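Long-range contacts in catalytic domain of the nuclear inclusion protein A (nia) (Tobacco etch virus, PDB 1LVM), which probably cleaves the viral polyprotein as a chymotrypsin-type cysteine protease of peptidase family C4, and is captured here with its peptide product: residues E32-T37 and F56-G61; T78-H83 and I91-P96; Q82-G87 and S208-N213. The protein carries 1 engineered substitution. All coordinates share one frame; numbering follows the deposited sequence.

Overall arrangement
From the N terminus, contact 1 comes first. It brings the loop 56-61 back against the hairpin turn between strands 26-33 and 36-45, and so closes a loop that also holds strand 48-51. Contact 2 follows in series and closes the short hairpin of strands 81-84 and 91-94. Contact 3 starts from the same strand and shares Gln82 and His83 with it. Its long loop runs through the six-stranded barrel and returns at 208-213. Contact 2 closes at once, contact 3 only after this second barrel. All three reach the same antiparallel sheet, that of the N-terminal barrel. Asn59 and Phe56 of contact 1 touch Gln82, and Asn59 meets Trp210 O of contact 3.

Contact 1. Residues E32-T37 and F56-G61; sequences ESDGHT and FRRNNG
The guanidinium of Arg58 lies flat on the imidazole of His36. The centres of the two groups are 3.6 Å apart and their planes differ by 6°. NE sits near CD2 of the ring, and NH2 sits near ND1 and CE1. The arginine chain bends at chi3 (-144°) as it brings its flat end onto the ring. Arg57 CG covers the opposite face, so the guanidinium is sandwiched.

Beside the stack, Asn60 ND2 donates to Asp34 OD1 at 2.9 Å. The bond lies in the amide plane and meets OD1 on its syn side, somewhat out of the carboxylate plane. Ser33 OG gives a 2.7 Å bond to Asp34 OD2 from above that plane. Arg58 CD passes Asp34 OD2 at 3.7 Å, but the nearest charged atom, Arg58 NE, is 5.0 Å from Asp34 OD2. A water accepts from Asp34 N and donates to Asn60 O. Gly61 CA makes a CH···O contact of 3.3 Å with Glu32 O.

A type I' turn from Ser33 to His36 joins strands 26-33 and 36-45 and presents these side chains. The contact packs the loop after strand 48-51 on this beta hairpin of the N-terminal barrel of the chymotrypsin-type fold. On the other segment, Asn59 is held by Thr77.

Both Asp34 oxygens thus have a donor, and the stacked cation may disfavour protonation of His36.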
ATOM      1  N   GLU A  32      11.066  13.154  -3.048  1.00 18.00           N
ATOM      2  CA  GLU A  32      12.121  13.651  -3.893  1.00 18.04           C
ATOM      3  C   GLU A  32      13.326  14.029  -3.000  1.00 20.98           C
ATOM      4  O   GLU A  32      13.235  14.916  -2.131  1.00 13.62           O
ATOM      5  CB  GLU A  32      11.576  14.858  -4.682  1.00 22.72           C
ATOM      6  CG  GLU A  32      12.522  15.437  -5.665  1.00 29.32           C
ATOM      7  CD  GLU A  32      11.888  16.596  -6.417  1.00 30.92           C
ATOM      8  OE1 GLU A  32      11.781  17.696  -5.829  1.00 40.12           O
ATOM      9  OE2 GLU A  32      11.489  16.410  -7.584  1.00 30.58           O
ATOM     10  N   SER A  33      14.442  13.348  -3.219  1.00 17.91           N
ATOM     11  CA  SER A  33      15.578  13.605  -2.349  1.00 26.71           C
ATOM     12  C   SER A  33      16.882  13.207  -3.032  1.00 29.54           C
ATOM     13  O   SER A  33      16.928  12.158  -3.672  1.00 21.50           O
ATOM     14  CB  SER A  33      15.401  12.755  -1.076  1.00 25.14           C
ATOM     15  OG  SER A  33      16.420  12.950  -0.151  1.00 52.96           O
ATOM     16  N   ASP A  34      17.903  14.056  -2.907  1.00 26.88           N
ATOM     17  CA  ASP A  34      19.242  13.736  -3.407  1.00 21.71           C
ATOM     18  C   ASP A  34      19.312  13.484  -4.900  1.00 23.94           C
ATOM     19  O   ASP A  34      20.096  12.660  -5.321  1.00 25.21           O
ATOM     20  CB  ASP A  34      19.736  12.449  -2.695  1.00 23.79           C
ATOM     21  CG  ASP A  34      19.633  12.521  -1.145  1.00 38.35           C
ATOM     22  OD1 ASP A  34      20.366  13.341  -0.546  1.00 26.52           O
ATOM     23  OD2 ASP A  34      18.829  11.756  -0.523  1.00 23.18           O
ATOM     24  N   GLY A  35      18.497  14.139  -5.712  1.00 25.19           N
ATOM     25  CA  GLY A  35      18.583  13.857  -7.139  1.00 21.05           C
ATOM     26  C   GLY A  35      17.717  12.677  -7.550  1.00 22.77           C
ATOM     27  O   GLY A  35      17.613  12.366  -8.742  1.00 17.95           O
ATOM     28  N   HIS A  36      17.083  12.021  -6.569  1.00 17.90           N
ATOM     29  CA  HIS A  36      16.189  10.914  -6.866  1.00 13.01           C
ATOM     30  C   HIS A  36      14.733  11.288  -6.614  1.00 15.60           C
ATOM     31  O   HIS A  36      14.414  12.237  -5.886  1.00 21.85           O
ATOM     32  CB  HIS A  36      16.510   9.684  -6.022  1.00 22.72           C
ATOM     33  CG  HIS A  36      17.816   9.039  -6.379  1.00 23.11           C
ATOM     34  ND1 HIS A  36      17.905   7.987  -7.269  1.00 25.65           N
ATOM     35  CD2 HIS A  36      19.061   9.232  -5.895  1.00 20.58           C
ATOM     36  CE1 HIS A  36      19.149   7.545  -7.297  1.00 23.04           C
ATOM     37  NE2 HIS A  36      19.870   8.283  -6.472  1.00 20.95           N
ATOM     38  N   THR A  37      13.857  10.533  -7.245  1.00 24.21           N
ATOM     39  CA  THR A  37      12.453  10.751  -6.967  1.00 23.76           C
ATOM     40  C   THR A  37      11.775   9.397  -6.987  1.00 28.88           C
ATOM     41  O   THR A  37      11.928   8.655  -7.944  1.00 29.76           O
ATOM     42  CB  THR A  37      11.795  11.761  -7.949  1.00 22.15           C
ATOM     43  OG1 THR A  37      10.407  11.854  -7.607  1.00 27.29           O
ATOM     44  CG2 THR A  37      11.939  11.328  -9.416  1.00 42.90           C
ATOM     45  N   PHE A  56      11.003   5.182   1.851  1.00 14.16           N
ATOM     46  CA  PHE A  56      12.074   5.842   2.628  1.00 15.66           C
ATOM     47  C   PHE A  56      13.481   5.291   2.434  1.00 17.56           C
ATOM     48  O   PHE A  56      14.278   5.308   3.346  1.00 15.83           O
ATOM     49  CB  PHE A  56      11.682   5.876   4.124  1.00 15.09           C
ATOM     50  CG  PHE A  56      10.554   6.808   4.383  1.00 17.70           C
ATOM     51  CD1 PHE A  56      10.766   8.182   4.396  1.00 16.08           C
ATOM     52  CD2 PHE A  56       9.272   6.330   4.567  1.00 21.14           C
ATOM     53  CE1 PHE A  56       9.695   9.080   4.603  1.00 14.91           C
ATOM     54  CE2 PHE A  56       8.187   7.212   4.777  1.00 20.44           C
ATOM     55  CZ  PHE A  56       8.387   8.569   4.799  1.00 19.76           C
ATOM     56  N   ARG A  57      13.749   4.780   1.236  1.00 15.68           N
ATOM     57  CA  ARG A  57      15.095   4.354   0.824  1.00 23.87           C
ATOM     58  C   ARG A  57      15.935   5.582   1.144  1.00 24.14           C
ATOM     59  O   ARG A  57      17.067   5.473   1.611  1.00 19.38           O
ATOM     60  CB  ARG A  57      15.110   4.064  -0.699  1.00 13.44           C
ATOM     61  CG  ARG A  57      16.501   3.864  -1.355  1.00 23.72           C
ATOM     62  CD  ARG A  57      17.364   2.919  -0.575  1.00 32.20           C
ATOM     63  NE  ARG A  57      18.717   2.884  -1.160  1.00 72.94           N
ATOM     64  CZ  ARG A  57      19.776   3.487  -0.619  1.00 35.46           C
ATOM     65  NH1 ARG A  57      19.632   4.154   0.514  1.00 32.32           N
ATOM     66  NH2 ARG A  57      20.965   3.430  -1.192  1.00 39.51           N
ATOM     67  N   ARG A  58      15.366   6.766   0.910  1.00 15.99           N
ATOM     68  CA  ARG A  58      16.036   8.019   1.221  1.00 14.63           C
ATOM     69  C   ARG A  58      15.124   8.831   2.129  1.00 22.96           C
ATOM     70  O   ARG A  58      13.916   8.684   2.077  1.00 16.54           O
ATOM     71  CB  ARG A  58      16.290   8.796  -0.077  1.00 19.38           C
ATOM     72  CG  ARG A  58      17.428   8.095  -0.848  1.00 26.68           C
ATOM     73  CD  ARG A  58      17.717   8.633  -2.228  1.00 36.19           C
ATOM     74  NE  ARG A  58      18.079   7.504  -3.094  1.00 93.71           N
ATOM     75  CZ  ARG A  58      17.213   6.768  -3.799  1.00 55.28           C
ATOM     76  NH1 ARG A  58      15.898   7.035  -3.775  1.00 38.33           N
ATOM     77  NH2 ARG A  58      17.657   5.748  -4.519  1.00 93.94           N
ATOM     78  N   ASN A  59      15.676   9.700   2.956  1.00 15.50           N
ATOM     79  CA  ASN A  59      14.837  10.531   3.804  1.00 13.45           C
ATOM     80  C   ASN A  59      15.618  11.836   4.020  1.00 17.03           C
ATOM     81  O   ASN A  59      16.235  12.044   5.067  1.00 16.21           O
ATOM     82  CB  ASN A  59      14.533   9.788   5.101  1.00 12.22           C
ATOM     83  CG  ASN A  59      13.451  10.513   5.962  1.00 16.29           C
ATOM     84  OD1 ASN A  59      13.111  11.665   5.718  1.00 19.17           O
ATOM     85  ND2 ASN A  59      12.978   9.855   6.990  1.00 14.25           N
ATOM     86  N   ASN A  60      15.590  12.718   3.015  1.00 15.62           N
ATOM     87  CA  ASN A  60      16.420  13.922   3.092  1.00 15.96           C
ATOM     88  C   ASN A  60      15.900  14.954   2.093  1.00 21.46           C
ATOM     89  O   ASN A  60      16.678  15.676   1.466  1.00 19.30           O
ATOM     90  CB  ASN A  60      17.873  13.475   2.777  1.00 17.97           C
ATOM     91  CG  ASN A  60      18.874  14.591   2.932  1.00 27.12           C
ATOM     92  OD1 ASN A  60      18.778  15.331   3.880  1.00 25.42           O
ATOM     93  ND2 ASN A  60      19.809  14.740   1.964  1.00 27.31           N
ATOM     94  N   GLY A  61      14.582  15.001   1.917  1.00 18.17           N
ATOM     95  CA  GLY A  61      14.024  15.906   0.916  1.00 18.06           C
ATOM     96  C   GLY A  61      12.613  16.259   1.222  1.00 20.60           C
ATOM     97  O   GLY A  61      12.310  16.586   2.379  1.00 20.67           O
TER
HETATM   98  O   HOH W   1      17.713  16.256  -1.293  1.00 36.76           O

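Contact 2. Residues T78-H83 and I91-P96; sequences TTLQQH and IIIRMP
Leu80 and Ile93 meet at an oblique angle, with Leu80 CG 3.7 Å from Ile93 CG2. Ile93 CG2 stands anti to its backbone N (chi1 of CG1 -61°), which places this methyl against the leucine. Leu80 CD1 extends further, to Pro96 CD at 4.1 Å. Met95 and Pro96 also pack on an apolar side chain of the bound peptide, and Thr79 packs on its backbone. This end of the contact therefore borders the site of the bound peptide.

Gln81 and Arg94 run side by side and point the same way. Gln81 OE1 lies 3.9 Å from Arg94 CD, and the amide and guanidinium planes are 62° apart. Trp206 touches both side chains.

The backbones form an antiparallel beta hairpin, strands 81-84 and 91-94, within the N-terminal barrel of the chymotrypsin fold. His83 and Ile92 are a hydrogen-bonded pair, with His83 N to Ile92 O and Ile92 N to His83 O both at 2.8 Å. Gln82 and Ile93 are the non-hydrogen-bonded pair that follows. Next, Arg94 N reaches Gln81 O at 2.9 Å. A water then links the two segments, accepting from Gln81 N and donating to Arg94 O.

On the face of Gln82 and Ile93, Ile91 CD1 crosses the glutamine side chain obliquely, 3.9 Å from Gln82 NE2. The amide itself is hydrogen-bonded to Trp210. Ile91 CG1 is anti to the backbone N (chi1 -170°) and CD1 continues the extended line, which carries this methyl across. On the other face His83 and Ile92 stand beside each other, with Ile92 CD1 approaching the imidazole obliquely. His83 ND1 bonds Gln205 N, and Leu197 of helix 194-199 packs on both His83 and Ile92.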
ATOM      1  N   THR A  78      12.332  14.634   7.016  1.00 20.25           N
ATOM      2  CA  THR A  78      12.878  14.155   8.264  1.00 15.14           C
ATOM      3  C   THR A  78      12.037  14.524   9.443  1.00 23.80           C
ATOM      4  O   THR A  78      12.270  14.003  10.541  1.00 22.99           O
ATOM      5  CB  THR A  78      14.319  14.688   8.475  1.00 24.45           C
ATOM      6  OG1 THR A  78      14.278  16.096   8.749  1.00 21.44           O
ATOM      7  CG2 THR A  78      15.139  14.476   7.215  1.00 20.46           C
ATOM      8  N   THR A  79      11.076  15.433   9.238  1.00 20.95           N
ATOM      9  CA  THR A  79      10.181  15.844  10.327  1.00 21.19           C
ATOM     10  C   THR A  79       8.976  14.913  10.474  1.00 25.25           C
ATOM     11  O   THR A  79       8.223  14.959  11.459  1.00 16.95           O
ATOM     12  CB  THR A  79       9.640  17.296  10.089  1.00 21.70           C
ATOM     13  OG1 THR A  79       8.742  17.325   8.952  1.00 24.12           O
ATOM     14  CG2 THR A  79      10.825  18.213   9.787  1.00 21.03           C
ATOM     15  N   LEU A  80       8.782  14.040   9.497  1.00 15.92           N
ATOM     16  CA  LEU A  80       7.623  13.177   9.569  1.00 13.40           C
ATOM     17  C   LEU A  80       7.760  12.017  10.586  1.00 15.58           C
ATOM     18  O   LEU A  80       8.719  11.261  10.491  1.00 19.29           O
ATOM     19  CB  LEU A  80       7.438  12.574   8.148  1.00 20.35           C
ATOM     20  CG  LEU A  80       6.319  12.813   7.128  1.00 44.02           C
ATOM     21  CD1 LEU A  80       5.517  14.032   7.461  1.00 17.86           C
ATOM     22  CD2 LEU A  80       6.878  12.800   5.694  1.00 18.73           C
ATOM     23  N   GLN A  81       6.802  11.849  11.491  1.00 12.83           N
ATOM     24  CA  GLN A  81       6.797  10.700  12.364  1.00 15.25           C
ATOM     25  C   GLN A  81       6.447   9.419  11.579  1.00 17.98           C
ATOM     26  O   GLN A  81       5.559   9.400  10.704  1.00 15.70           O
ATOM     27  CB  GLN A  81       5.828  10.938  13.538  1.00 14.35           C
ATOM     28  CG  GLN A  81       6.493  11.950  14.501  1.00 23.67           C
ATOM     29  CD  GLN A  81       5.806  11.932  15.825  1.00 31.54           C
ATOM     30  OE1 GLN A  81       4.628  12.275  15.935  1.00 48.20           O
ATOM     31  NE2 GLN A  81       6.520  11.488  16.848  1.00 49.51           N
ATOM     32  N   GLN A  82       7.183   8.357  11.880  1.00 12.86           N
ATOM     33  CA  GLN A  82       7.062   7.077  11.199  1.00 12.46           C
ATOM     34  C   GLN A  82       6.927   5.925  12.202  1.00 19.71           C
ATOM     35  O   GLN A  82       7.569   5.921  13.283  1.00 17.49           O
ATOM     36  CB  GLN A  82       8.352   6.815  10.432  1.00 13.71           C
ATOM     37  CG  GLN A  82       8.746   7.854   9.387  1.00 13.76           C
ATOM     38  CD  GLN A  82      10.263   7.777   9.130  1.00 11.27           C
ATOM     39  OE1 GLN A  82      11.032   7.994  10.086  1.00 16.17           O
ATOM     40  NE2 GLN A  82      10.705   7.398   7.881  1.00 14.94           N
ATOM     41  N   HIS A  83       6.105   4.951  11.847  1.00 16.07           N
ATOM     42  CA  HIS A  83       6.001   3.744  12.655  1.00 11.93           C
ATOM     43  C   HIS A  83       6.337   2.580  11.729  1.00 18.38           C
ATOM     44  O   HIS A  83       5.644   2.288  10.730  1.00 14.37           O
ATOM     45  CB  HIS A  83       4.611   3.515  13.304  1.00 12.19           C
ATOM     46  CG  HIS A  83       4.500   2.166  13.930  1.00 16.80           C
ATOM     47  ND1 HIS A  83       4.551   1.955  15.292  1.00 16.95           N
ATOM     48  CD2 HIS A  83       4.341   0.951  13.367  1.00 15.43           C
ATOM     49  CE1 HIS A  83       4.422   0.660  15.542  1.00 22.98           C
ATOM     50  NE2 HIS A  83       4.288   0.023  14.387  1.00 20.56           N
ATOM     51  N   ILE A  91       5.042   0.775   6.300  1.00  8.24           N
ATOM     52  CA  ILE A  91       5.391   1.765   7.329  1.00 11.39           C
ATOM     53  C   ILE A  91       4.175   2.658   7.492  1.00 15.56           C
ATOM     54  O   ILE A  91       3.348   2.746   6.585  1.00 12.92           O
ATOM     55  CB  ILE A  91       6.626   2.624   6.795  1.00 13.68           C
ATOM     56  CG1 ILE A  91       7.239   3.544   7.906  1.00 12.72           C
ATOM     57  CG2 ILE A  91       6.221   3.489   5.562  1.00 10.25           C
ATOM     58  CD1 ILE A  91       8.533   4.211   7.412  1.00 15.87           C
ATOM     59  N   ILE A  92       4.029   3.279   8.654  1.00 12.11           N
ATOM     60  CA  ILE A  92       2.879   4.225   8.770  1.00 13.44           C
ATOM     61  C   ILE A  92       3.450   5.597   9.010  1.00 20.52           C
ATOM     62  O   ILE A  92       4.314   5.760   9.863  1.00 15.50           O
ATOM     63  CB  ILE A  92       1.947   3.898   9.943  1.00 15.51           C
ATOM     64  CG1 ILE A  92       1.512   2.443   9.868  1.00 10.95           C
ATOM     65  CG2 ILE A  92       0.730   4.885   9.942  1.00 12.92           C
ATOM     66  CD1 ILE A  92       0.774   1.943  11.158  1.00 14.02           C
ATOM     67  N   ILE A  93       3.023   6.557   8.199  1.00 10.27           N
ATOM     68  CA  ILE A  93       3.445   7.973   8.349  1.00 12.32           C
ATOM     69  C   ILE A  93       2.372   8.722   9.106  1.00 16.74           C
ATOM     70  O   ILE A  93       1.159   8.572   8.789  1.00 15.62           O
ATOM     71  CB  ILE A  93       3.486   8.614   6.992  1.00 13.05           C
ATOM     72  CG1 ILE A  93       4.496   7.889   6.118  1.00 15.74           C
ATOM     73  CG2 ILE A  93       3.832  10.095   7.077  1.00 15.70           C
ATOM     74  CD1 ILE A  93       4.409   8.400   4.654  1.00 17.65           C
ATOM     75  N   ARG A  94       2.765   9.504  10.108  1.00 16.47           N
ATOM     76  CA  ARG A  94       1.741  10.308  10.773  1.00 12.01           C
ATOM     77  C   ARG A  94       1.839  11.687  10.091  1.00 20.37           C
ATOM     78  O   ARG A  94       2.890  12.325  10.126  1.00 18.63           O
ATOM     79  CB  ARG A  94       2.015  10.400  12.282  1.00 19.93           C
ATOM     80  CG  ARG A  94       0.927  11.159  12.986  1.00 23.62           C
ATOM     81  CD  ARG A  94       1.109  11.286  14.517  1.00 25.88           C
ATOM     82  NE  ARG A  94      -0.053  12.036  14.964  1.00 49.93           N
ATOM     83  CZ  ARG A  94      -1.112  11.516  15.572  1.00 44.95           C
ATOM     84  NH1 ARG A  94      -1.157  10.224  15.849  1.00 51.21           N
ATOM     85  NH2 ARG A  94      -2.164  12.281  15.841  1.00 55.23           N
ATOM     86  N   MET A  95       0.772  12.157   9.457  1.00 13.39           N
ATOM     87  CA  MET A  95       0.839  13.459   8.820  1.00 10.45           C
ATOM     88  C   MET A  95       0.638  14.581   9.890  1.00 11.37           C
ATOM     89  O   MET A  95      -0.023  14.388  10.908  1.00 19.49           O
ATOM     90  CB  MET A  95      -0.234  13.563   7.731  1.00 15.76           C
ATOM     91  CG  MET A  95       0.006  12.574   6.568  1.00 19.76           C
ATOM     92  SD  MET A  95       1.557  12.942   5.690  1.00 21.89           S
ATOM     93  CE  MET A  95       1.211  14.457   4.828  1.00 19.00           C
ATOM     94  N   PRO A  96       1.193  15.739   9.607  1.00 16.17           N
ATOM     95  CA  PRO A  96       1.077  16.875  10.541  1.00 20.69           C
ATOM     96  C   PRO A  96      -0.376  17.333  10.668  1.00 26.82           C
ATOM     97  O   PRO A  96      -1.183  17.020   9.809  1.00 20.13           O
ATOM     98  CB  PRO A  96       1.978  17.916   9.925  1.00 20.11           C
ATOM     99  CG  PRO A  96       1.972  17.591   8.435  1.00 25.11           C
ATOM    100  CD  PRO A  96       2.043  16.064   8.457  1.00 23.04           C
TER
HETATM  101  O   HOH W   2       4.524  13.745  11.637  1.00 18.97           O

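Contact 3. Residues Q82-G87 and S208-N213; sequences QHLIDG and SGWRLN
The side-chain amide of Gln82 bonds to both the backbone N and O of Trp210. Trp210 N donates to Gln82 OE1 at 3.0 Å. It lies in the carbonyl plane of the amide and on a lone pair, though the N-H is bent at 140°. Gln82 NE2 donates to Trp210 O at 3.0 Å. This bond is nearly straight, at 174°, and lies in the amide plane. The two bonds close a ring between the amide and the Trp210 backbone. They hold the amide flat and fix which end is which. Trp210 O also accepts from Asn59 ND2.

Leu84, two residues along the strand and on the same side, supplies the apolar half. Both its methyls lie over one face of the indole. CD1 sits over the five-membered ring, 3.8 Å from its centroid, in a CH-pi contact. Leu84 CD2 lies 3.7 Å from Trp210 CD2, on the side of the six-membered ring. The ring takes this place because its CG is anti to the backbone N (chi1 -177°). Gln82 NE2 lies at the indole edge, near the ring plane. Across the ring, on the opposite face, Leu212 N approaches only near the rim.

The packing loosens toward the outer side. Ser208 is exposed and its CB points away, though Ser208 CA lies 3.6 Å from Gln82 OE1. Gly209 follows, with a positive phi that favours glycine. Arg211, exposed, has its CB directed away and gives a weak bond of 3.5 Å from NH1 to Leu212 O.

Strand 206-208 pairs with 81-84 at the edge of the N-terminal barrel's sheet, and the contact holds the loop leaving 206-208 against that strand. The buried amide has a partner at each end, which offsets the cost of burying it.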
ATOM      1  N   GLN A  82       7.183   8.357  11.880  1.00 12.86           N
ATOM      2  CA  GLN A  82       7.062   7.077  11.199  1.00 12.46           C
ATOM      3  C   GLN A  82       6.927   5.925  12.202  1.00 19.71           C
ATOM      4  O   GLN A  82       7.569   5.921  13.283  1.00 17.49           O
ATOM      5  CB  GLN A  82       8.352   6.815  10.432  1.00 13.71           C
ATOM      6  CG  GLN A  82       8.746   7.854   9.387  1.00 13.76           C
ATOM      7  CD  GLN A  82      10.263   7.777   9.130  1.00 11.27           C
ATOM      8  OE1 GLN A  82      11.032   7.994  10.086  1.00 16.17           O
ATOM      9  NE2 GLN A  82      10.705   7.398   7.881  1.00 14.94           N
ATOM     10  N   HIS A  83       6.105   4.951  11.847  1.00 16.07           N
ATOM     11  CA  HIS A  83       6.001   3.744  12.655  1.00 11.93           C
ATOM     12  C   HIS A  83       6.337   2.580  11.729  1.00 18.38           C
ATOM     13  O   HIS A  83       5.644   2.288  10.730  1.00 14.37           O
ATOM     14  CB  HIS A  83       4.611   3.515  13.304  1.00 12.19           C
ATOM     15  CG  HIS A  83       4.500   2.166  13.930  1.00 16.80           C
ATOM     16  ND1 HIS A  83       4.551   1.955  15.292  1.00 16.95           N
ATOM     17  CD2 HIS A  83       4.341   0.951  13.367  1.00 15.43           C
ATOM     18  CE1 HIS A  83       4.422   0.660  15.542  1.00 22.98           C
ATOM     19  NE2 HIS A  83       4.288   0.023  14.387  1.00 20.56           N
ATOM     20  N   LEU A  84       7.426   1.907  12.035  1.00 13.57           N
ATOM     21  CA  LEU A  84       7.890   0.774  11.189  1.00 15.35           C
ATOM     22  C   LEU A  84       7.190  -0.527  11.501  1.00 23.73           C
ATOM     23  O   LEU A  84       6.978  -0.823  12.659  1.00 16.47           O
ATOM     24  CB  LEU A  84       9.402   0.526  11.435  1.00 17.83           C
ATOM     25  CG  LEU A  84      10.295   1.748  11.282  1.00 25.52           C
ATOM     26  CD1 LEU A  84      11.745   1.484  11.792  1.00 28.90           C
ATOM     27  CD2 LEU A  84      10.334   2.033   9.854  1.00 22.62           C
ATOM     28  N   ILE A  85       6.846  -1.303  10.456  1.00 15.24           N
ATOM     29  CA  ILE A  85       6.279  -2.616  10.638  1.00 12.76           C
ATOM     30  C   ILE A  85       7.478  -3.597  10.437  1.00 14.20           C
ATOM     31  O   ILE A  85       8.055  -3.798   9.360  1.00 14.06           O
ATOM     32  CB  ILE A  85       5.166  -2.936   9.546  1.00 19.36           C
ATOM     33  CG1 ILE A  85       4.107  -1.797   9.494  1.00 20.15           C
ATOM     34  CG2 ILE A  85       4.480  -4.298   9.900  1.00 19.09           C
ATOM     35  CD1 ILE A  85       3.292  -1.693  10.747  1.00 17.50           C
ATOM     36  N   ASP A  86       7.879  -4.167  11.550  1.00 21.66           N
ATOM     37  CA  ASP A  86       9.006  -5.076  11.636  1.00 21.47           C
ATOM     38  C   ASP A  86       9.031  -6.163  10.555  1.00 18.41           C
ATOM     39  O   ASP A  86       8.064  -6.911  10.384  1.00 24.17           O
ATOM     40  CB  ASP A  86       8.912  -5.747  13.034  1.00 37.11           C
ATOM     41  CG  ASP A  86      10.255  -6.119  13.619  1.00 78.29           C
ATOM     42  OD1 ASP A  86      11.264  -6.067  12.892  1.00 41.52           O
ATOM     43  OD2 ASP A  86      10.287  -6.463  14.823  1.00 93.94           O
ATOM     44  N   GLY A  87      10.126  -6.243   9.830  1.00 23.57           N
ATOM     45  CA  GLY A  87      10.289  -7.301   8.850  1.00 22.96           C
ATOM     46  C   GLY A  87       9.432  -7.289   7.607  1.00 28.83           C
ATOM     47  O   GLY A  87       9.539  -8.234   6.842  1.00 19.40           O
ATOM     48  N   SER A 208      11.463   9.510  13.862  1.00 14.84           N
ATOM     49  CA  SER A 208      11.482  10.372  12.698  1.00 16.11           C
ATOM     50  C   SER A 208      12.929  10.354  12.079  1.00 20.77           C
ATOM     51  O   SER A 208      13.901  10.039  12.778  1.00 20.28           O
ATOM     52  CB  SER A 208      10.980  11.769  13.104  1.00 24.30           C
ATOM     53  OG  SER A 208      11.980  12.451  13.838  1.00 34.56           O
ATOM     54  N   GLY A 209      13.032  10.587  10.771  1.00 14.46           N
ATOM     55  CA  GLY A 209      14.307  10.646  10.052  1.00 15.50           C
ATOM     56  C   GLY A 209      14.753   9.293   9.534  1.00 23.92           C
ATOM     57  O   GLY A 209      15.754   9.190   8.829  1.00 21.91           O
ATOM     58  N   TRP A 210      13.983   8.247   9.828  1.00 16.16           N
ATOM     59  CA  TRP A 210      14.434   6.894   9.413  1.00 14.43           C
ATOM     60  C   TRP A 210      14.509   6.621   7.907  1.00 17.82           C
ATOM     61  O   TRP A 210      13.644   7.077   7.155  1.00 19.04           O
ATOM     62  CB  TRP A 210      13.522   5.860  10.115  1.00 16.88           C
ATOM     63  CG  TRP A 210      13.869   4.403   9.859  1.00 23.08           C
ATOM     64  CD1 TRP A 210      14.699   3.615  10.611  1.00 16.98           C
ATOM     65  CD2 TRP A 210      13.515   3.621   8.699  1.00 18.68           C
ATOM     66  NE1 TRP A 210      14.895   2.396   9.975  1.00 20.90           N
ATOM     67  CE2 TRP A 210      14.182   2.377   8.806  1.00 21.58           C
ATOM     68  CE3 TRP A 210      12.704   3.862   7.572  1.00 19.96           C
ATOM     69  CZ2 TRP A 210      14.062   1.364   7.822  1.00 25.04           C
ATOM     70  CZ3 TRP A 210      12.580   2.876   6.605  1.00 23.02           C
ATOM     71  CH2 TRP A 210      13.253   1.635   6.730  1.00 23.12           C
ATOM     72  N   ARG A 211      15.549   5.870   7.467  1.00 19.55           N
ATOM     73  CA  ARG A 211      15.656   5.487   6.073  1.00 13.80           C
ATOM     74  C   ARG A 211      16.330   4.156   5.972  1.00 15.55           C
ATOM     75  O   ARG A 211      16.912   3.635   6.965  1.00 19.86           O
ATOM     76  CB  ARG A 211      16.519   6.464   5.263  1.00 11.58           C
ATOM     77  CG  ARG A 211      17.912   6.564   5.827  1.00 15.58           C
ATOM     78  CD  ARG A 211      18.724   7.327   4.773  1.00 24.20           C
ATOM     79  NE  ARG A 211      19.938   7.892   5.318  1.00 33.62           N
ATOM     80  CZ  ARG A 211      21.136   7.364   5.184  1.00 93.94           C
ATOM     81  NH1 ARG A 211      21.293   6.230   4.495  1.00 40.63           N
ATOM     82  NH2 ARG A 211      22.159   7.978   5.770  1.00 35.13           N
ATOM     83  N   LEU A 212      16.266   3.599   4.788  1.00 16.10           N
ATOM     84  CA  LEU A 212      16.985   2.342   4.494  1.00 33.13           C
ATOM     85  C   LEU A 212      18.452   2.763   4.145  1.00 29.95           C
ATOM     86  O   LEU A 212      18.750   3.923   3.884  1.00 38.75           O
ATOM     87  CB  LEU A 212      16.346   1.625   3.322  1.00 36.98           C
ATOM     88  CG  LEU A 212      15.065   0.836   3.652  1.00 34.81           C
ATOM     89  CD1 LEU A 212      14.379   0.355   2.344  1.00 42.58           C
ATOM     90  CD2 LEU A 212      15.407  -0.366   4.531  1.00 39.98           C
ATOM     91  N   ASN A 213      19.381   1.833   4.173  1.00 25.60           N
ATOM     92  CA  ASN A 213      20.763   2.185   3.899  1.00 44.09           C
ATOM     93  C   ASN A 213      21.364   1.350   2.802  1.00 43.88           C
ATOM     94  O   ASN A 213      22.589   1.312   2.662  1.00 59.53           O
ATOM     95  CB  ASN A 213      21.601   2.015   5.173  1.00 52.47           C
TER